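Local coordinates for protein contact-dependent inhibitor I (Escherichia coli NC101, PDB 5I4Q) that probably protects its own cell as the immunity protein of a contact-dependent growth inhibition system, neutralising the cognate CdiA toxin, at residues E29-N43 and W94-E106. Sequence-based numbering, arbitrary orientation.
Sequences EECIESLVHQIGSTN and WHKKFSDGLAWPE
V36, on the C-terminal part of the long helix 4-40, sets its CG1 over one face of the F98 ring, a CH-pi contact 3.6 Å from the ring centroid. In this all-helical chain, helix 88-99 crosses the end of helix 4-40 almost perpendicularly (-92° between the short segments, axes 8.2 Å apart), and a Schellman motif at G101 then turns the tail back along the long helix. The same V36 methyl also meets the carbonyl oxygens of L102 and A103. I39 reaches the edge of the F98 ring with CG2, near the ring plane. The crossing is tightest where G40, without a side chain, brings its CA to 3.8 Å from the CA of S99; the CA of S99 in turn makes a CH...O contact with G40 O. Beside this crossing, H95 NE2 donates in its ring plane to T42 O, 2.7 Å away with an N-H...O angle of 159°. Further along the tail, the six-membered ring of the W104 indole meets the helix at a slant: CZ3 lies 3.6 Å from I32 CG2, CH2 touches E29 CG, and E33 CG touches CZ3. CG of W104 stands anti to the backbone N (chi1 -168°), which swings the ring to the helix, while its own neighbour P105 covers part of one face with CD. Beyond this shell, R75 makes a cation-pi contact with W104 and a salt bridge with E29 OE1, tying both partners to helix 74-82, whose L79 touches I32 and W104. L50 and F51 of helix 44-66 pack against I39. At the other end, S99 OG lies over one face of the H95 imidazole and bonds back to H95 O.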
ATOM      1  N   GLU B  29      12.658   1.830 -13.903  1.00 45.57           N
ATOM      2  CA  GLU B  29      13.436   0.682 -14.337  1.00 51.58           C
ATOM      3  C   GLU B  29      13.900   0.843 -15.778  1.00 52.38           C
ATOM      4  O   GLU B  29      15.060   0.632 -16.083  1.00 52.78           O
ATOM      5  CB  GLU B  29      12.646  -0.626 -14.154  1.00 58.74           C
ATOM      6  CG  GLU B  29      13.470  -1.772 -13.585  1.00 68.85           C
ATOM      7  CD  GLU B  29      12.718  -3.092 -13.482  1.00 75.92           C
ATOM      8  OE1 GLU B  29      12.778  -3.863 -14.470  1.00 84.19           O
ATOM      9  OE2 GLU B  29      12.113  -3.366 -12.418  1.00 70.86           O
ATOM     10  N   GLU B  30      13.006   1.257 -16.647  1.00 54.98           N
ATOM     11  CA  GLU B  30      13.326   1.441 -18.049  1.00 60.82           C
ATOM     12  C   GLU B  30      14.333   2.569 -18.234  1.00 58.43           C
ATOM     13  O   GLU B  30      15.324   2.402 -18.923  1.00 56.49           O
ATOM     14  CB  GLU B  30      12.042   1.721 -18.855  1.00 69.43           C
ATOM     15  CG  GLU B  30      11.169   0.474 -19.094  1.00 77.63           C
ATOM     16  CD  GLU B  30       9.713   0.759 -19.553  1.00 84.61           C
ATOM     17  OE1 GLU B  30       9.411   1.882 -20.031  1.00 83.81           O
ATOM     18  OE2 GLU B  30       8.850  -0.155 -19.422  1.00 81.77           O
ATOM     19  N   CYS B  31      14.070   3.713 -17.610  1.00 58.55           N
ATOM     20  CA  CYS B  31      14.936   4.894 -17.704  1.00 59.28           C
ATOM     21  C   CYS B  31      16.393   4.597 -17.203  1.00 54.53           C
ATOM     22  O   CYS B  31      17.395   4.998 -17.796  1.00 50.86           O
ATOM     23  CB  CYS B  31      14.298   6.033 -16.914  1.00 64.39           C
ATOM     24  SG  CYS B  31      14.662   7.675 -17.548  1.00 84.76           S
ATOM     25  N   ILE B  32      16.488   3.834 -16.134  1.00 48.57           N
ATOM     26  CA  ILE B  32      17.758   3.412 -15.610  1.00 50.01           C
ATOM     27  C   ILE B  32      18.476   2.438 -16.550  1.00 51.60           C
ATOM     28  O   ILE B  32      19.671   2.579 -16.708  1.00 47.62           O
ATOM     29  CB  ILE B  32      17.593   2.763 -14.246  1.00 47.61           C
ATOM     30  CG1 ILE B  32      17.201   3.823 -13.218  1.00 48.24           C
ATOM     31  CG2 ILE B  32      18.852   2.019 -13.880  1.00 45.17           C
ATOM     32  CD1 ILE B  32      16.679   3.227 -11.916  1.00 54.01           C
ATOM     33  N   GLU B  33      17.756   1.484 -17.168  1.00 55.43           N
ATOM     34  CA  GLU B  33      18.357   0.537 -18.133  1.00 58.09           C
ATOM     35  C   GLU B  33      19.038   1.293 -19.278  1.00 53.29           C
ATOM     36  O   GLU B  33      20.099   0.908 -19.733  1.00 55.43           O
ATOM     37  CB  GLU B  33      17.313  -0.397 -18.747  1.00 63.15           C
ATOM     38  CG  GLU B  33      16.772  -1.497 -17.844  1.00 74.23           C
ATOM     39  CD  GLU B  33      15.680  -2.342 -18.523  1.00 80.97           C
ATOM     40  OE1 GLU B  33      14.921  -1.812 -19.382  1.00 83.78           O
ATOM     41  OE2 GLU B  33      15.582  -3.542 -18.189  1.00 82.77           O
ATOM     42  N   SER B  34      18.387   2.357 -19.717  1.00 51.98           N
ATOM     43  CA  SER B  34      18.841   3.224 -20.802  1.00 54.40           C
ATOM     44  C   SER B  34      20.032   4.098 -20.410  1.00 52.34           C
ATOM     45  O   SER B  34      20.927   4.262 -21.215  1.00 56.61           O
ATOM     46  CB  SER B  34      17.653   4.072 -21.306  1.00 55.87           C
ATOM     47  OG  SER B  34      18.042   5.222 -22.025  1.00 59.54           O
ATOM     48  N   LEU B  35      20.043   4.646 -19.191  1.00 49.42           N
ATOM     49  CA  LEU B  35      21.201   5.411 -18.672  1.00 47.29           C
ATOM     50  C   LEU B  35      22.421   4.578 -18.507  1.00 44.44           C
ATOM     51  O   LEU B  35      23.530   5.014 -18.806  1.00 45.83           O
ATOM     52  CB  LEU B  35      20.914   6.026 -17.317  1.00 47.70           C
ATOM     53  CG  LEU B  35      20.150   7.324 -17.361  1.00 52.81           C
ATOM     54  CD1 LEU B  35      19.715   7.677 -15.952  1.00 55.88           C
ATOM     55  CD2 LEU B  35      20.995   8.430 -17.956  1.00 54.48           C
ATOM     56  N   VAL B  36      22.225   3.382 -17.969  1.00 46.45           N
ATOM     57  CA  VAL B  36      23.303   2.408 -17.849  1.00 44.83           C
ATOM     58  C   VAL B  36      23.881   2.132 -19.251  1.00 47.57           C
ATOM     59  O   VAL B  36      25.084   2.167 -19.416  1.00 47.14           O
ATOM     60  CB  VAL B  36      22.836   1.118 -17.165  1.00 46.24           C
ATOM     61  CG1 VAL B  36      23.921   0.037 -17.231  1.00 48.60           C
ATOM     62  CG2 VAL B  36      22.478   1.355 -15.675  1.00 45.58           C
ATOM     63  N   HIS B  37      23.021   1.884 -20.242  1.00 48.08           N
ATOM     64  CA  HIS B  37      23.455   1.651 -21.621  1.00 55.40           C
ATOM     65  C   HIS B  37      24.253   2.826 -22.165  1.00 53.02           C
ATOM     66  O   HIS B  37      25.355   2.614 -22.676  1.00 54.71           O
ATOM     67  CB  HIS B  37      22.244   1.377 -22.501  1.00 58.95           C
ATOM     68  CG  HIS B  37      22.572   0.967 -23.896  1.00 67.37           C
ATOM     69  ND1 HIS B  37      23.236  -0.205 -24.190  1.00 73.08           N
ATOM     70  CD2 HIS B  37      22.270   1.543 -25.090  1.00 68.60           C
ATOM     71  CE1 HIS B  37      23.364  -0.314 -25.501  1.00 72.53           C
ATOM     72  NE2 HIS B  37      22.772   0.724 -26.068  1.00 71.20           N
ATOM     73  N   GLN B  38      23.731   4.046 -22.008  1.00 52.58           N
ATOM     74  CA  GLN B  38      24.415   5.264 -22.487  1.00 54.23           C
ATOM     75  C   GLN B  38      25.765   5.462 -21.824  1.00 54.12           C
ATOM     76  O   GLN B  38      26.754   5.728 -22.508  1.00 59.71           O
ATOM     77  CB  GLN B  38      23.587   6.530 -22.269  1.00 56.25           C
ATOM     78  CG  GLN B  38      22.286   6.619 -23.054  1.00 60.64           C
ATOM     79  CD  GLN B  38      21.383   7.761 -22.572  1.00 64.76           C
ATOM     80  OE1 GLN B  38      20.243   7.539 -22.139  1.00 69.48           O
ATOM     81  NE2 GLN B  38      21.886   8.983 -22.640  1.00 68.02           N
ATOM     82  N   ILE B  39      25.802   5.352 -20.496  1.00 51.93           N
ATOM     83  CA  ILE B  39      27.038   5.490 -19.735  1.00 49.54           C
ATOM     84  C   ILE B  39      28.113   4.518 -20.220  1.00 52.45           C
ATOM     85  O   ILE B  39      29.286   4.867 -20.314  1.00 52.57           O
ATOM     86  CB  ILE B  39      26.774   5.294 -18.219  1.00 45.34           C
ATOM     87  CG1 ILE B  39      26.026   6.488 -17.658  1.00 44.79           C
ATOM     88  CG2 ILE B  39      28.067   5.150 -17.417  1.00 43.56           C
ATOM     89  CD1 ILE B  39      25.292   6.185 -16.350  1.00 45.84           C
ATOM     90  N   GLY B  40      27.695   3.291 -20.507  1.00 55.80           N
ATOM     91  CA  GLY B  40      28.597   2.244 -20.983  1.00 57.81           C
ATOM     92  C   GLY B  40      29.059   2.435 -22.411  1.00 56.97           C
ATOM     93  O   GLY B  40      29.943   1.757 -22.851  1.00 56.57           O
ATOM     94  N   SER B  41      28.442   3.363 -23.130  1.00 60.12           N
ATOM     95  CA  SER B  41      28.779   3.658 -24.518  1.00 60.13           C
ATOM     96  C   SER B  41      29.478   4.990 -24.656  1.00 58.65           C
ATOM     97  O   SER B  41      29.580   5.476 -25.751  1.00 62.20           O
ATOM     98  CB  SER B  41      27.507   3.771 -25.362  1.00 63.96           C
ATOM     99  OG  SER B  41      26.703   2.628 -25.257  1.00 72.90           O
ATOM    100  N   THR B  42      29.924   5.630 -23.576  1.00 60.04           N
ATOM    101  CA  THR B  42      30.602   6.922 -23.750  1.00 58.57           C
ATOM    102  C   THR B  42      31.821   6.988 -22.850  1.00 59.48           C
ATOM    103  O   THR B  42      32.056   6.078 -22.017  1.00 54.27           O
ATOM    104  CB  THR B  42      29.608   8.126 -23.613  1.00 60.21           C
ATOM    105  OG1 THR B  42      30.207   9.317 -24.124  1.00 71.19           O
ATOM    106  CG2 THR B  42      29.150   8.394 -22.233  1.00 55.79           C
ATOM    107  N   ASN B  43      32.633   8.025 -23.029  1.00 53.61           N
ATOM    108  CA  ASN B  43      33.816   8.141 -22.176  1.00 58.29           C
ATOM    109  C   ASN B  43      33.473   8.691 -20.747  1.00 53.90           C
ATOM    110  O   ASN B  43      32.386   9.188 -20.482  1.00 52.01           O
ATOM    111  CB  ASN B  43      34.962   8.883 -22.897  1.00 59.06           C
ATOM    112  CG  ASN B  43      34.752  10.381 -22.963  1.00 66.92           C
ATOM    113  OD1 ASN B  43      34.014  10.962 -22.153  1.00 70.40           O
ATOM    114  ND2 ASN B  43      35.419  11.028 -23.915  1.00 65.37           N
ATOM    115  N   TRP B  94      31.722   1.785 -11.739  1.00 41.29           N
ATOM    116  CA  TRP B  94      30.502   1.480 -12.504  1.00 40.06           C
ATOM    117  C   TRP B  94      30.716   1.770 -13.969  1.00 42.02           C
ATOM    118  O   TRP B  94      30.251   1.009 -14.816  1.00 43.37           O
ATOM    119  CB  TRP B  94      29.288   2.220 -11.935  1.00 37.06           C
ATOM    120  CG  TRP B  94      28.846   1.667 -10.583  1.00 36.65           C
ATOM    121  CD1 TRP B  94      28.787   2.353  -9.403  1.00 36.76           C
ATOM    122  CD2 TRP B  94      28.421   0.330 -10.293  1.00 36.14           C
ATOM    123  NE1 TRP B  94      28.360   1.522  -8.394  1.00 40.22           N
ATOM    124  CE2 TRP B  94      28.130   0.272  -8.917  1.00 39.70           C
ATOM    125  CE3 TRP B  94      28.269  -0.817 -11.055  1.00 38.71           C
ATOM    126  CZ2 TRP B  94      27.723  -0.913  -8.277  1.00 40.52           C
ATOM    127  CZ3 TRP B  94      27.843  -1.994 -10.431  1.00 41.38           C
ATOM    128  CH2 TRP B  94      27.562  -2.023  -9.060  1.00 42.91           C
ATOM    129  N   HIS B  95      31.449   2.836 -14.287  1.00 44.45           N
ATOM    130  CA  HIS B  95      31.700   3.132 -15.700  1.00 47.56           C
ATOM    131  C   HIS B  95      32.409   1.961 -16.371  1.00 50.75           C
ATOM    132  O   HIS B  95      32.026   1.512 -17.447  1.00 54.68           O
ATOM    133  CB  HIS B  95      32.493   4.417 -15.861  1.00 50.06           C
ATOM    134  CG  HIS B  95      32.694   4.821 -17.289  1.00 54.10           C
ATOM    135  ND1 HIS B  95      33.937   4.835 -17.893  1.00 58.97           N
ATOM    136  CD2 HIS B  95      31.809   5.215 -18.234  1.00 54.65           C
ATOM    137  CE1 HIS B  95      33.804   5.216 -19.150  1.00 60.20           C
ATOM    138  NE2 HIS B  95      32.521   5.438 -19.385  1.00 59.64           N
ATOM    139  N   LYS B  96      33.431   1.447 -15.716  1.00 53.81           N
ATOM    140  CA  LYS B  96      34.161   0.326 -16.244  1.00 58.73           C
ATOM    141  C   LYS B  96      33.262  -0.851 -16.457  1.00 58.33           C
ATOM    142  O   LYS B  96      33.272  -1.435 -17.522  1.00 62.39           O
ATOM    143  CB  LYS B  96      35.332  -0.050 -15.329  1.00 66.14           C
ATOM    144  CG  LYS B  96      35.980  -1.391 -15.668  1.00 74.33           C
ATOM    145  CD  LYS B  96      37.504  -1.316 -15.606  1.00 85.65           C
ATOM    146  CE  LYS B  96      38.179  -2.672 -15.833  1.00 92.69           C
ATOM    147  NZ  LYS B  96      37.865  -3.249 -17.178  1.00 95.88           N
ATOM    148  N   LYS B  97      32.475  -1.202 -15.449  1.00 63.04           N
ATOM    149  CA  LYS B  97      31.619  -2.387 -15.553  1.00 63.00           C
ATOM    150  C   LYS B  97      30.580  -2.226 -16.652  1.00 57.14           C
ATOM    151  O   LYS B  97      30.339  -3.157 -17.392  1.00 60.06           O
ATOM    152  CB  LYS B  97      30.948  -2.707 -14.218  1.00 66.87           C
ATOM    153  CG  LYS B  97      31.842  -3.474 -13.259  1.00 73.72           C
ATOM    154  CD  LYS B  97      31.017  -4.088 -12.141  1.00 88.79           C
ATOM    155  CE  LYS B  97      30.928  -5.611 -12.212  1.00102.76           C
ATOM    156  NZ  LYS B  97      32.133  -6.269 -11.625  1.00115.53           N
ATOM    157  N   PHE B  98      29.971  -1.046 -16.754  1.00 51.64           N
ATOM    158  CA  PHE B  98      28.910  -0.799 -17.740  1.00 47.84           C
ATOM    159  C   PHE B  98      29.508  -0.778 -19.177  1.00 51.10           C
ATOM    160  O   PHE B  98      28.911  -1.288 -20.096  1.00 48.52           O
ATOM    161  CB  PHE B  98      28.212   0.541 -17.494  1.00 44.38           C
ATOM    162  CG  PHE B  98      27.451   0.659 -16.195  1.00 44.32           C
ATOM    163  CD1 PHE B  98      27.011  -0.451 -15.486  1.00 46.35           C
ATOM    164  CD2 PHE B  98      27.128   1.910 -15.705  1.00 41.23           C
ATOM    165  CE1 PHE B  98      26.276  -0.317 -14.330  1.00 42.65           C
ATOM    166  CE2 PHE B  98      26.422   2.038 -14.532  1.00 40.18           C
ATOM    167  CZ  PHE B  98      26.012   0.925 -13.838  1.00 41.50           C
ATOM    168  N   SER B  99      30.699  -0.191 -19.344  1.00 54.75           N
ATOM    169  CA  SER B  99      31.458  -0.258 -20.608  1.00 58.81           C
ATOM    170  C   SER B  99      31.771  -1.691 -21.050  1.00 62.20           C
ATOM    171  O   SER B  99      31.735  -1.985 -22.223  1.00 63.63           O
ATOM    172  CB  SER B  99      32.771   0.526 -20.476  1.00 60.28           C
ATOM    173  OG  SER B  99      32.518   1.903 -20.245  1.00 60.64           O
ATOM    174  N   ASP B 100      32.076  -2.582 -20.113  1.00 64.63           N
ATOM    175  CA  ASP B 100      32.323  -4.002 -20.439  1.00 70.44           C
ATOM    176  C   ASP B 100      31.061  -4.805 -20.708  1.00 67.58           C
ATOM    177  O   ASP B 100      31.143  -6.006 -20.885  1.00 71.30           O
ATOM    178  CB  ASP B 100      33.104  -4.693 -19.309  1.00 77.99           C
ATOM    179  CG  ASP B 100      34.562  -4.234 -19.220  1.00 87.67           C
ATOM    180  OD1 ASP B 100      35.070  -3.597 -20.178  1.00 88.57           O
ATOM    181  OD2 ASP B 100      35.218  -4.518 -18.189  1.00 87.87           O
ATOM    182  N   GLY B 101      29.895  -4.159 -20.682  1.00 64.91           N
ATOM    183  CA  GLY B 101      28.630  -4.801 -21.019  1.00 63.75           C
ATOM    184  C   GLY B 101      27.663  -5.117 -19.880  1.00 63.87           C
ATOM    185  O   GLY B 101      26.679  -5.811 -20.096  1.00 64.42           O
ATOM    186  N   LEU B 102      27.902  -4.603 -18.676  1.00 64.89           N
ATOM    187  CA  LEU B 102      26.958  -4.792 -17.574  1.00 61.40           C
ATOM    188  C   LEU B 102      25.707  -3.919 -17.811  1.00 61.01           C
ATOM    189  O   LEU B 102      25.817  -2.691 -17.974  1.00 53.80           O
ATOM    190  CB  LEU B 102      27.611  -4.505 -16.213  1.00 61.28           C
ATOM    191  CG  LEU B 102      26.728  -4.780 -14.969  1.00 62.87           C
ATOM    192  CD1 LEU B 102      26.473  -6.277 -14.834  1.00 68.77           C
ATOM    193  CD2 LEU B 102      27.323  -4.247 -13.673  1.00 58.24           C
ATOM    194  N   ALA B 103      24.533  -4.576 -17.826  1.00 62.64           N
ATOM    195  CA  ALA B 103      23.252  -3.939 -18.166  1.00 60.74           C
ATOM    196  C   ALA B 103      22.462  -3.442 -16.944  1.00 58.18           C
ATOM    197  O   ALA B 103      21.551  -2.630 -17.077  1.00 58.17           O
ATOM    198  CB  ALA B 103      22.389  -4.910 -18.978  1.00 62.80           C
ATOM    199  N   TRP B 104      22.803  -3.936 -15.764  1.00 55.29           N
ATOM    200  CA  TRP B 104      22.102  -3.588 -14.533  1.00 56.53           C
ATOM    201  C   TRP B 104      23.096  -3.763 -13.379  1.00 57.97           C
ATOM    202  O   TRP B 104      23.871  -4.684 -13.390  1.00 65.36           O
ATOM    203  CB  TRP B 104      20.906  -4.521 -14.350  1.00 58.90           C
ATOM    204  CG  TRP B 104      19.975  -4.088 -13.286  1.00 61.45           C
ATOM    205  CD1 TRP B 104      19.903  -4.576 -12.026  1.00 64.06           C
ATOM    206  CD2 TRP B 104      18.975  -3.062 -13.377  1.00 62.47           C
ATOM    207  NE1 TRP B 104      18.933  -3.916 -11.310  1.00 66.40           N
ATOM    208  CE2 TRP B 104      18.341  -2.984 -12.116  1.00 63.54           C
ATOM    209  CE3 TRP B 104      18.552  -2.202 -14.397  1.00 58.67           C
ATOM    210  CZ2 TRP B 104      17.291  -2.090 -11.852  1.00 61.55           C
ATOM    211  CZ3 TRP B 104      17.523  -1.296 -14.125  1.00 56.55           C
ATOM    212  CH2 TRP B 104      16.895  -1.267 -12.865  1.00 60.68           C
ATOM    213  N   PRO B 105      23.079  -2.903 -12.376  1.00 60.24           N
ATOM    214  CA  PRO B 105      24.021  -3.076 -11.265  1.00 65.57           C
ATOM    215  C   PRO B 105      23.957  -4.408 -10.503  1.00 68.33           C
ATOM    216  O   PRO B 105      22.892  -4.920 -10.208  1.00 65.53           O
ATOM    217  CB  PRO B 105      23.658  -1.942 -10.323  1.00 61.66           C
ATOM    218  CG  PRO B 105      23.031  -0.932 -11.183  1.00 57.27           C
ATOM    219  CD  PRO B 105      22.312  -1.661 -12.262  1.00 56.75           C
ATOM    220  N   GLU B 106      25.130  -4.936 -10.196  1.00 77.69           N
ATOM    221  CA  GLU B 106      25.282  -6.152  -9.411  1.00 85.83           C
ATOM    222  C   GLU B 106      26.761  -6.302  -9.106  1.00 85.08           C
ATOM    223  O   GLU B 106      27.605  -5.734  -9.782  1.00 88.22           O
ATOM    224  CB  GLU B 106      24.761  -7.362 -10.158  1.00 92.28           C
ATOM    225  CG  GLU B 106      25.046  -7.295 -11.637  1.00 97.94           C
ATOM    226  CD  GLU B 106      25.032  -8.650 -12.305  1.00104.13           C
ATOM    227  OE1 GLU B 106      23.971  -9.016 -12.861  1.00100.95           O
ATOM    228  OE2 GLU B 106      26.084  -9.330 -12.274  1.00104.88           O
TER